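Local coordinates for protein putative esterase PA1618 (Pseudomonas aeruginosa, PDB 4QD9) that probably hydrolyses acyl-CoA thioesters, possibly 1,4-dihydroxy-2-naphthoyl-CoA, as a hotdog-fold thioesterase of the PaaI family, at residues A[12-17]-A[26-31]; A[100-105]-A[116-121]; A[6-11]-A[71-76]. One frame throughout, in Å; residues are numbered along the deposited sequence.

Overall arrangement
Interactions 1 and 3 tie the N-terminal region to a hotdog fold, in which a curved antiparallel sheet wraps the long helix 56-72; interaction 2 lies within that sheet. Interaction 3 joins residues 6-11 to the C-terminal end of that helix, and interaction 1, nested along the chain within the loop it closes, sets helix 10-15 against strand 28-32. Interaction 2 follows later in sequence and pairs strands 99-106 and 113-121. The centres of interactions 1 and 3 lie about 12 Å apart, those of interactions 1 and 2 about 15 Å, and those of interactions 2 and 3 about 17 Å. Leu-10 packs on Phe-29, and Trp-116 meets Ser-71, so N-terminal helix, sheet and central helix form one continuous body.

Interaction 1. Residues A[12-17]-A[26-31]; sequences QLNASQ and GIRFEA
Helix 10-15 lies beside the first sheet strand of the hotdog fold, 28-32, and the two backbones come nearest at Asn-14 and Phe-29, whose CA atoms are 6.1 Å apart. At that point the Asn-14 carboxamide pairs with both polar backbone atoms of Phe-29. Its OD1 accepts the Phe-29 N-H at 2.7 Å, in the carbonyl plane and on a lone pair, with an N-H...O angle of 163°. Its ND2 donates to Phe-29 O at 3.1 Å, again on a lone pair and close to the amide plane. Two nearly straight bonds from one flat group fix the amide's rotation, and they let a side chain take the place of a neighbouring strand on this side of Phe-29. On the other side of the strand, Arg-28 and Glu-30 make their backbone bonds to strand 36-42.

The Phe-29 side chain points toward the helix. Leu-13 lies over one face of the ring, its CB 4.2 Å from the ring centroid and 26° off the normal, a CH-pi contact displaced toward the rim. Asn-14 OD1 approaches the ring edge in plane, 3.5 Å from Phe-29 CD1. Leu-66 and Met-69 of helix 56-72 also touch this ring, so it is wedged between the N-terminal helix and the central one.

Gln-17 adds a third bond. Its side chain is extended beyond CG (chi2 -169°), which carries the amide across to the residue preceding the strand. There NE2 donates to Ile-27 O at 2.9 Å, approaching from above the carbonyl plane, while Gln-17 OE1 rests 3.6 Å from Ile-27 CG2.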
loop_
_atom_site.group_PDB
_atom_site.type_symbol
_atom_site.label_atom_id
_atom_site.label_comp_id
_atom_site.label_asym_id
_atom_site.label_seq_id
_atom_site.Cartn_x
_atom_site.Cartn_y
_atom_site.Cartn_z
ATOM N N GLN A 12 -0.842 -8.315 -22.014
ATOM C CA GLN A 12 -1.721 -9.132 -21.193
ATOM C C GLN A 12 -1.671 -8.695 -19.743
ATOM O O GLN A 12 -2.696 -8.646 -19.070
ATOM C CB GLN A 12 -1.301 -10.597 -21.267
ATOM C CG GLN A 12 -1.802 -11.345 -22.476
ATOM C CD GLN A 12 -1.331 -12.790 -22.477
ATOM O OE1 GLN A 12 -1.579 -13.538 -21.525
ATOM N NE2 GLN A 12 -0.634 -13.186 -23.539
ATOM N N LEU A 13 -0.469 -8.400 -19.259
ATOM C CA LEU A 13 -0.319 -7.966 -17.872
ATOM C C LEU A 13 -1.104 -6.679 -17.663
ATOM O O LEU A 13 -1.878 -6.549 -16.706
ATOM C CB LEU A 13 1.157 -7.774 -17.519
ATOM C CG LEU A 13 1.971 -8.968 -17.003
ATOM C CD1 LEU A 13 1.561 -10.277 -17.616
ATOM C CD2 LEU A 13 3.477 -8.738 -17.185
ATOM N N ASN A 14 -0.924 -5.732 -18.576
ATOM C CA ASN A 14 -1.653 -4.473 -18.499
ATOM C C ASN A 14 -3.161 -4.623 -18.662
ATOM O O ASN A 14 -3.934 -4.042 -17.899
ATOM C CB ASN A 14 -1.065 -3.468 -19.498
ATOM C CG ASN A 14 0.321 -2.987 -19.075
ATOM O OD1 ASN A 14 0.555 -2.705 -17.893
ATOM N ND2 ASN A 14 1.246 -2.906 -20.025
ATOM N N ALA A 15 -3.590 -5.407 -19.649
ATOM C CA ALA A 15 -5.017 -5.606 -19.877
ATOM C C ALA A 15 -5.720 -6.275 -18.694
ATOM O O ALA A 15 -6.890 -6.013 -18.433
ATOM C CB ALA A 15 -5.248 -6.423 -21.167
ATOM N N SER A 16 -5.011 -7.147 -17.988
ATOM C CA SER A 16 -5.622 -7.899 -16.895
ATOM C C SER A 16 -5.985 -7.010 -15.703
ATOM O O SER A 16 -6.741 -7.430 -14.822
ATOM C CB SER A 16 -4.711 -9.047 -16.453
ATOM O OG SER A 16 -3.516 -8.559 -15.862
ATOM N N GLN A 17 -5.479 -5.777 -15.695
ATOM C CA GLN A 17 -5.737 -4.838 -14.600
ATOM C C GLN A 17 -7.076 -4.112 -14.699
ATOM O O GLN A 17 -7.439 -3.349 -13.800
ATOM C CB GLN A 17 -4.630 -3.787 -14.535
ATOM C CG GLN A 17 -3.256 -4.307 -14.198
ATOM C CD GLN A 17 -2.300 -3.172 -13.900
ATOM O OE1 GLN A 17 -1.722 -3.098 -12.812
ATOM N NE2 GLN A 17 -2.123 -2.278 -14.866
ATOM N N GLY A 26 -3.148 3.850 -12.744
ATOM C CA GLY A 26 -2.329 4.020 -13.932
ATOM C C GLY A 26 -1.039 3.225 -13.920
ATOM O O GLY A 26 -0.044 3.618 -14.537
ATOM N N ILE A 27 -1.046 2.095 -13.223
ATOM C CA ILE A 27 0.126 1.221 -13.223
ATOM C C ILE A 27 0.312 0.611 -14.608
ATOM O O ILE A 27 -0.649 0.157 -15.229
ATOM C CB ILE A 27 0.005 0.113 -12.151
ATOM C CG1 ILE A 27 0.072 0.744 -10.761
ATOM C CG2 ILE A 27 1.110 -0.954 -12.329
ATOM C CD1 ILE A 27 -0.222 -0.233 -9.609
ATOM N N ARG A 28 1.548 0.624 -15.086
ATOM C CA ARG A 28 1.879 0.147 -16.428
ATOM C C ARG A 28 3.052 -0.815 -16.316
ATOM O O ARG A 28 4.130 -0.430 -15.848
ATOM C CB ARG A 28 2.267 1.353 -17.297
ATOM C CG ARG A 28 2.834 1.025 -18.691
ATOM C CD ARG A 28 3.089 2.305 -19.510
ATOM N NE ARG A 28 4.316 3.007 -19.122
ATOM C CZ ARG A 28 4.521 4.316 -19.279
ATOM N NH1 ARG A 28 3.579 5.085 -19.807
ATOM N NH2 ARG A 28 5.668 4.860 -18.894
ATOM N N PHE A 29 2.860 -2.067 -16.724
ATOM C CA PHE A 29 3.987 -2.994 -16.774
ATOM C C PHE A 29 4.788 -2.619 -18.005
ATOM O O PHE A 29 4.210 -2.469 -19.086
ATOM C CB PHE A 29 3.495 -4.440 -16.839
ATOM C CG PHE A 29 2.902 -4.924 -15.548
ATOM C CD1 PHE A 29 1.576 -4.662 -15.237
ATOM C CD2 PHE A 29 3.685 -5.613 -14.634
ATOM C CE1 PHE A 29 1.034 -5.084 -14.037
ATOM C CE2 PHE A 29 3.154 -6.043 -13.431
ATOM C CZ PHE A 29 1.828 -5.778 -13.125
ATOM N N GLU A 30 6.097 -2.435 -17.846
ATOM C CA GLU A 30 6.905 -1.765 -18.871
ATOM C C GLU A 30 8.004 -2.605 -19.508
ATOM O O GLU A 30 8.386 -2.367 -20.654
ATOM C CB GLU A 30 7.571 -0.529 -18.273
ATOM C CG GLU A 30 6.618 0.440 -17.627
ATOM C CD GLU A 30 7.262 1.785 -17.392
ATOM O OE1 GLU A 30 8.439 1.817 -16.957
ATOM O OE2 GLU A 30 6.587 2.806 -17.647
ATOM N N ALA A 31 8.551 -3.548 -18.753
ATOM C CA ALA A 31 9.726 -4.280 -19.212
ATOM C C ALA A 31 9.932 -5.551 -18.422
ATOM O O ALA A 31 9.424 -5.696 -17.313
ATOM C CB ALA A 31 10.968 -3.412 -19.094
#

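Interaction 2. Residues A[100-105]-A[116-121]; sequences VTAVAR and WDIRLS
Val-103 and Arg-119 form the middle hydrogen-bonded pair of two neighbouring antiparallel strands in the hotdog sheet; the axes of the two six-residue segments approach to 4.6 Å, with 160° between their N-to-C directions. Thr-101 with Ser-121 and Arg-105 with Asp-117 are hydrogen-bonded pairs too, and all six N-H...O bonds measure 2.9 to 3.0 Å. Between them lie the non-hydrogen-bonded pairs Ala-102 with Leu-120 and Ala-104 with Ile-118, where CA-H groups point at carbonyl oxygens of the opposite strand; Leu-120 CA, for example, is 3.1 Å from Thr-101 O.

The face bearing Ala-102, Ala-104, Ile-118 and Leu-120 is the packed one. Ala-102 CB touches two larger side chains of the partner strand, 3.7 Å from Leu-120 CG and 3.8 Å from Ile-118 CG2. Helix 56-72 packs on the alanines, Leu-66 on both and Leu-62 on Ala-102, consistent with the helix lying in the concave side of the sheet. At one end the Val-100 side chain crosses that of Leu-120 at a slant, CG2 toward CB; at the other the Trp-116 indole lies obliquely near Arg-105 O, its NE1 bonded to Ser-71 of the helix.

The opposite face, with Thr-101, Val-103, Arg-105, Asp-117, Arg-119 and Ser-121, is mostly polar and more loosely packed. The ends of both arginines lead away from the partner strand. Water 1 donates to Thr-101 O and is also hydrogen-bonded to Ser-121 OG, while water 2 lies between Val-103 O and Asp-117 OD2. Arg-119 turns back along its own strand in a salt bridge: NE donates to Asp-117 OD1 at 2.9 Å and 170°, in the guanidinium plane and on the syn lone pair of the carboxylate.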
loop_
_atom_site.group_PDB
_atom_site.type_symbol
_atom_site.label_atom_id
_atom_site.label_comp_id
_atom_site.label_asym_id
_atom_site.label_seq_id
_atom_site.Cartn_x
_atom_site.Cartn_y
_atom_site.Cartn_z
ATOM N N VAL A 100 6.959 6.931 -10.808
ATOM C CA VAL A 100 7.802 6.105 -9.959
ATOM C C VAL A 100 7.916 4.731 -10.615
ATOM O O VAL A 100 6.922 4.168 -11.077
ATOM C CB VAL A 100 7.263 6.040 -8.500
ATOM C CG1 VAL A 100 5.811 5.573 -8.474
ATOM C CG2 VAL A 100 8.158 5.161 -7.635
ATOM N N THR A 101 9.139 4.217 -10.706
ATOM C CA THR A 101 9.382 2.943 -11.385
ATOM C C THR A 101 9.847 1.882 -10.389
ATOM O O THR A 101 10.732 2.139 -9.577
ATOM C CB THR A 101 10.434 3.122 -12.482
ATOM O OG1 THR A 101 9.972 4.122 -13.399
ATOM C CG2 THR A 101 10.665 1.818 -13.241
ATOM N N ALA A 102 9.246 0.692 -10.458
ATOM C CA ALA A 102 9.609 -0.400 -9.553
ATOM C C ALA A 102 10.167 -1.566 -10.351
ATOM O O ALA A 102 9.649 -1.899 -11.416
ATOM C CB ALA A 102 8.410 -0.851 -8.757
ATOM N N VAL A 103 11.216 -2.182 -9.825
ATOM C CA VAL A 103 11.814 -3.366 -10.445
ATOM C C VAL A 103 11.788 -4.483 -9.415
ATOM O O VAL A 103 12.254 -4.303 -8.290
ATOM C CB VAL A 103 13.270 -3.087 -10.837
ATOM C CG1 VAL A 103 13.930 -4.340 -11.444
ATOM C CG2 VAL A 103 13.332 -1.925 -11.807
ATOM N N ALA A 104 11.221 -5.623 -9.798
ATOM C CA ALA A 104 11.151 -6.779 -8.913
ATOM C C ALA A 104 12.164 -7.824 -9.340
ATOM O O ALA A 104 12.297 -8.125 -10.534
ATOM C CB ALA A 104 9.748 -7.379 -8.931
ATOM N N ARG A 105 12.856 -8.379 -8.347
ATOM C CA ARG A 105 13.809 -9.465 -8.533
ATOM C C ARG A 105 13.522 -10.519 -7.474
ATOM O O ARG A 105 13.062 -10.203 -6.378
ATOM C CB ARG A 105 15.236 -8.954 -8.364
ATOM C CG ARG A 105 15.698 -8.078 -9.516
ATOM C CD ARG A 105 17.050 -7.459 -9.251
ATOM N NE ARG A 105 17.425 -6.574 -10.356
ATOM C CZ ARG A 105 17.897 -7.005 -11.525
ATOM N NH1 ARG A 105 18.064 -8.307 -11.745
ATOM N NH2 ARG A 105 18.204 -6.138 -12.482
ATOM N N TRP A 116 10.070 -11.580 -2.826
ATOM C CA TRP A 116 10.520 -10.668 -3.879
ATOM C C TRP A 116 11.155 -9.420 -3.296
ATOM O O TRP A 116 10.684 -8.902 -2.280
ATOM C CB TRP A 116 9.329 -10.225 -4.744
ATOM C CG TRP A 116 8.712 -11.357 -5.513
ATOM C CD1 TRP A 116 7.629 -12.109 -5.140
ATOM C CD2 TRP A 116 9.173 -11.900 -6.753
ATOM N NE1 TRP A 116 7.382 -13.077 -6.089
ATOM C CE2 TRP A 116 8.319 -12.975 -7.084
ATOM C CE3 TRP A 116 10.218 -11.573 -7.626
ATOM C CZ2 TRP A 116 8.483 -13.736 -8.255
ATOM C CZ3 TRP A 116 10.378 -12.337 -8.797
ATOM C CH2 TRP A 116 9.511 -13.403 -9.090
ATOM N N ASP A 117 12.198 -8.936 -3.970
ATOM C CA ASP A 117 12.861 -7.666 -3.642
ATOM C C ASP A 117 12.383 -6.630 -4.663
ATOM O O ASP A 117 12.508 -6.852 -5.865
ATOM C CB ASP A 117 14.376 -7.888 -3.720
ATOM C CG ASP A 117 15.182 -6.599 -3.715
ATOM O OD1 ASP A 117 15.199 -5.893 -2.686
ATOM O OD2 ASP A 117 15.840 -6.314 -4.738
ATOM N N ILE A 118 11.806 -5.517 -4.201
ATOM C CA ILE A 118 11.259 -4.523 -5.134
ATOM C C ILE A 118 11.897 -3.158 -4.848
ATOM O O ILE A 118 11.813 -2.647 -3.729
ATOM C CB ILE A 118 9.715 -4.418 -5.066
ATOM C CG1 ILE A 118 9.072 -5.787 -5.311
ATOM C CG2 ILE A 118 9.198 -3.463 -6.157
ATOM C CD1 ILE A 118 8.549 -6.443 -4.063
ATOM N N ARG A 119 12.546 -2.579 -5.857
ATOM C CA ARG A 119 13.254 -1.310 -5.692
ATOM C C ARG A 119 12.528 -0.242 -6.508
ATOM O O ARG A 119 12.236 -0.460 -7.688
ATOM C CB ARG A 119 14.702 -1.421 -6.179
ATOM C CG ARG A 119 15.514 -2.588 -5.617
ATOM C CD ARG A 119 15.784 -2.440 -4.142
ATOM N NE ARG A 119 16.634 -3.524 -3.645
ATOM C CZ ARG A 119 17.954 -3.438 -3.485
ATOM N NH1 ARG A 119 18.592 -2.307 -3.764
ATOM N NH2 ARG A 119 18.630 -4.482 -3.029
ATOM N N LEU A 120 12.226 0.896 -5.877
ATOM C CA LEU A 120 11.494 1.972 -6.534
ATOM C C LEU A 120 12.374 3.226 -6.603
ATOM O O LEU A 120 13.196 3.482 -5.701
ATOM C CB LEU A 120 10.177 2.294 -5.807
ATOM C CG LEU A 120 9.039 1.261 -5.837
ATOM C CD1 LEU A 120 9.381 0.065 -4.970
ATOM C CD2 LEU A 120 7.737 1.882 -5.367
ATOM N N SER A 121 12.202 3.995 -7.679
ATOM C CA SER A 121 12.909 5.268 -7.833
ATOM C C SER A 121 12.074 6.214 -8.680
ATOM O O SER A 121 11.260 5.778 -9.503
ATOM C CB SER A 121 14.269 5.048 -8.501
ATOM O OG SER A 121 14.104 4.534 -9.812
HETATM O O HOH W 1 13.545 1.820 -10.345
HETATM O O HOH W 2 14.771 -5.359 -7.373
#

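Interaction 3. Residues A[6-11]-A[71-76]; sequences QTPDLE and SYLCVD
Gln-6 meets the turn that ends helix 56-72, the long helix of the hotdog fold, with two N-H groups. Its backbone N donates to Leu-73 O at 3.1 Å. Its side-chain NE2 donates to Val-75 O at 3.1 Å with an N-H...O angle of 161°, in the carbonyl plane and near the amide's own plane. A bend at chi2 (72°) turns the chain of Gln-6 so that the amide faces this second carbonyl. NE2 also stands 3.2 Å from Tyr-72 O, and Gln-6 OE1 is hydrogen-bonded to a residue flanking the segments.

Within the turn, Cys-74 N is bonded to Ser-71 O at 2.9 Å. The Ser-71 hydroxyl is satisfied elsewhere, by His-114 and Trp-116 of strand 113-121.

Beside the polar bonds, Leu-73 supplies the apolar part of the contact. Its CD2 lies 3.9 Å from Gln-6 CB, and its CD1 reaches Pro-8 CB at 4.1 Å, the two side chains meeting at a slant. Pro-8 in turn packs on Phe-32, and Asp-9 caps the following helix by accepting from Gln-12 N.

Leu-73 O and Val-75 O, two carbonyls of the turn after the helix, thus gain donors from a distant part of the chain, implying that the N-terminal segment is anchored by directed bonds as well as by apolar packing.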
loop_
_atom_site.group_PDB
_atom_site.type_symbol
_atom_site.label_atom_id
_atom_site.label_comp_id
_atom_site.label_asym_id
_atom_site.label_seq_id
_atom_site.Cartn_x
_atom_site.Cartn_y
_atom_site.Cartn_z
ATOM N N GLN A 6 5.661 -18.907 -17.208
ATOM C CA GLN A 6 4.959 -18.233 -18.296
ATOM C C GLN A 6 5.784 -17.041 -18.771
ATOM O O GLN A 6 6.168 -16.189 -17.968
ATOM C CB GLN A 6 3.587 -17.737 -17.826
ATOM C CG GLN A 6 2.521 -18.813 -17.642
ATOM C CD GLN A 6 2.748 -19.716 -16.427
ATOM O OE1 GLN A 6 2.775 -20.943 -16.558
ATOM N NE2 GLN A 6 2.890 -19.111 -15.236
ATOM N N THR A 7 6.071 -16.977 -20.069
ATOM C CA THR A 7 6.770 -15.817 -20.626
ATOM C C THR A 7 5.927 -14.569 -20.387
ATOM O O THR A 7 4.741 -14.551 -20.712
ATOM C CB THR A 7 7.033 -15.969 -22.134
ATOM O OG1 THR A 7 7.826 -17.139 -22.361
ATOM C CG2 THR A 7 7.772 -14.752 -22.678
ATOM N N PRO A 8 6.530 -13.530 -19.790
ATOM C CA PRO A 8 5.737 -12.326 -19.516
ATOM C C PRO A 8 5.220 -11.721 -20.819
ATOM O O PRO A 8 5.960 -11.655 -21.803
ATOM C CB PRO A 8 6.746 -11.386 -18.841
ATOM C CG PRO A 8 7.833 -12.305 -18.294
ATOM C CD PRO A 8 7.921 -13.409 -19.306
ATOM N N ASP A 9 3.957 -11.318 -20.817
ATOM C CA ASP A 9 3.340 -10.670 -21.971
ATOM C C ASP A 9 2.795 -9.339 -21.464
ATOM O O ASP A 9 1.782 -9.313 -20.765
ATOM C CB ASP A 9 2.213 -11.556 -22.521
ATOM C CG ASP A 9 1.530 -10.967 -23.752
ATOM O OD1 ASP A 9 1.342 -9.735 -23.833
ATOM O OD2 ASP A 9 1.148 -11.757 -24.637
ATOM N N LEU A 10 3.470 -8.243 -21.806
ATOM C CA LEU A 10 3.155 -6.937 -21.212
ATOM C C LEU A 10 1.740 -6.460 -21.533
ATOM O O LEU A 10 1.057 -5.913 -20.664
ATOM C CB LEU A 10 4.212 -5.886 -21.594
ATOM C CG LEU A 10 5.662 -6.177 -21.186
ATOM C CD1 LEU A 10 6.616 -5.102 -21.664
ATOM C CD2 LEU A 10 5.796 -6.369 -19.678
ATOM N N GLU A 11 1.287 -6.676 -22.766
ATOM C CA GLU A 11 -0.073 -6.301 -23.131
ATOM C C GLU A 11 -1.088 -7.028 -22.251
ATOM O O GLU A 11 -2.063 -6.433 -21.792
ATOM C CB GLU A 11 -0.349 -6.615 -24.610
ATOM C CG GLU A 11 -1.526 -5.844 -25.189
ATOM C CD GLU A 11 -1.193 -4.385 -25.467
ATOM O OE1 GLU A 11 0.008 -4.058 -25.618
ATOM O OE2 GLU A 11 -2.129 -3.558 -25.527
ATOM N N SER A 71 4.887 -13.464 -9.219
ATOM C CA SER A 71 4.589 -14.804 -8.699
ATOM C C SER A 71 3.692 -15.610 -9.615
ATOM O O SER A 71 3.928 -16.795 -9.834
ATOM C CB SER A 71 3.943 -14.729 -7.322
ATOM O OG SER A 71 4.937 -14.699 -6.328
ATOM N N TYR A 72 2.659 -14.962 -10.142
ATOM C CA TYR A 72 1.719 -15.606 -11.055
ATOM C C TYR A 72 2.446 -16.190 -12.268
ATOM O O TYR A 72 2.068 -17.253 -12.786
ATOM C CB TYR A 72 0.669 -14.575 -11.481
ATOM C CG TYR A 72 -0.456 -15.109 -12.333
ATOM C CD1 TYR A 72 -1.410 -15.970 -11.801
ATOM C CD2 TYR A 72 -0.582 -14.727 -13.665
ATOM C CE1 TYR A 72 -2.455 -16.449 -12.580
ATOM C CE2 TYR A 72 -1.621 -15.202 -14.455
ATOM C CZ TYR A 72 -2.553 -16.060 -13.905
ATOM O OH TYR A 72 -3.586 -16.532 -14.679
ATOM N N LEU A 73 3.513 -15.515 -12.689
ATOM C CA LEU A 73 4.278 -15.922 -13.872
ATOM C C LEU A 73 5.298 -17.017 -13.562
ATOM O O LEU A 73 5.993 -17.490 -14.459
ATOM C CB LEU A 73 5.010 -14.715 -14.466
ATOM C CG LEU A 73 4.116 -13.610 -15.031
ATOM C CD1 LEU A 73 4.914 -12.350 -15.335
ATOM C CD2 LEU A 73 3.396 -14.117 -16.277
ATOM N N CYS A 74 5.397 -17.397 -12.292
ATOM C CA CYS A 74 6.385 -18.383 -11.869
ATOM C C CYS A 74 5.765 -19.693 -11.399
ATOM O O CYS A 74 6.479 -20.682 -11.237
ATOM C CB CYS A 74 7.255 -17.821 -10.747
ATOM S SG CYS A 74 8.452 -16.596 -11.278
ATOM N N VAL A 75 4.452 -19.711 -11.171
ATOM C CA VAL A 75 3.797 -20.950 -10.706
ATOM C C VAL A 75 2.992 -21.662 -11.784
ATOM O O VAL A 75 2.647 -21.078 -12.809
ATOM C CB VAL A 75 2.859 -20.713 -9.489
ATOM C CG1 VAL A 75 3.603 -20.022 -8.375
ATOM C CG2 VAL A 75 1.619 -19.917 -9.895
ATOM N N ASP A 76 2.689 -22.934 -11.538
ATOM C CA ASP A 76 1.729 -23.655 -12.365
ATOM C C ASP A 76 0.314 -23.222 -12.003
ATOM O O ASP A 76 -0.270 -23.696 -11.023
ATOM C CB ASP A 76 1.892 -25.170 -12.191
ATOM C CG ASP A 76 0.830 -25.971 -12.940
ATOM O OD1 ASP A 76 0.024 -25.383 -13.697
ATOM O OD2 ASP A 76 0.808 -27.212 -12.775
#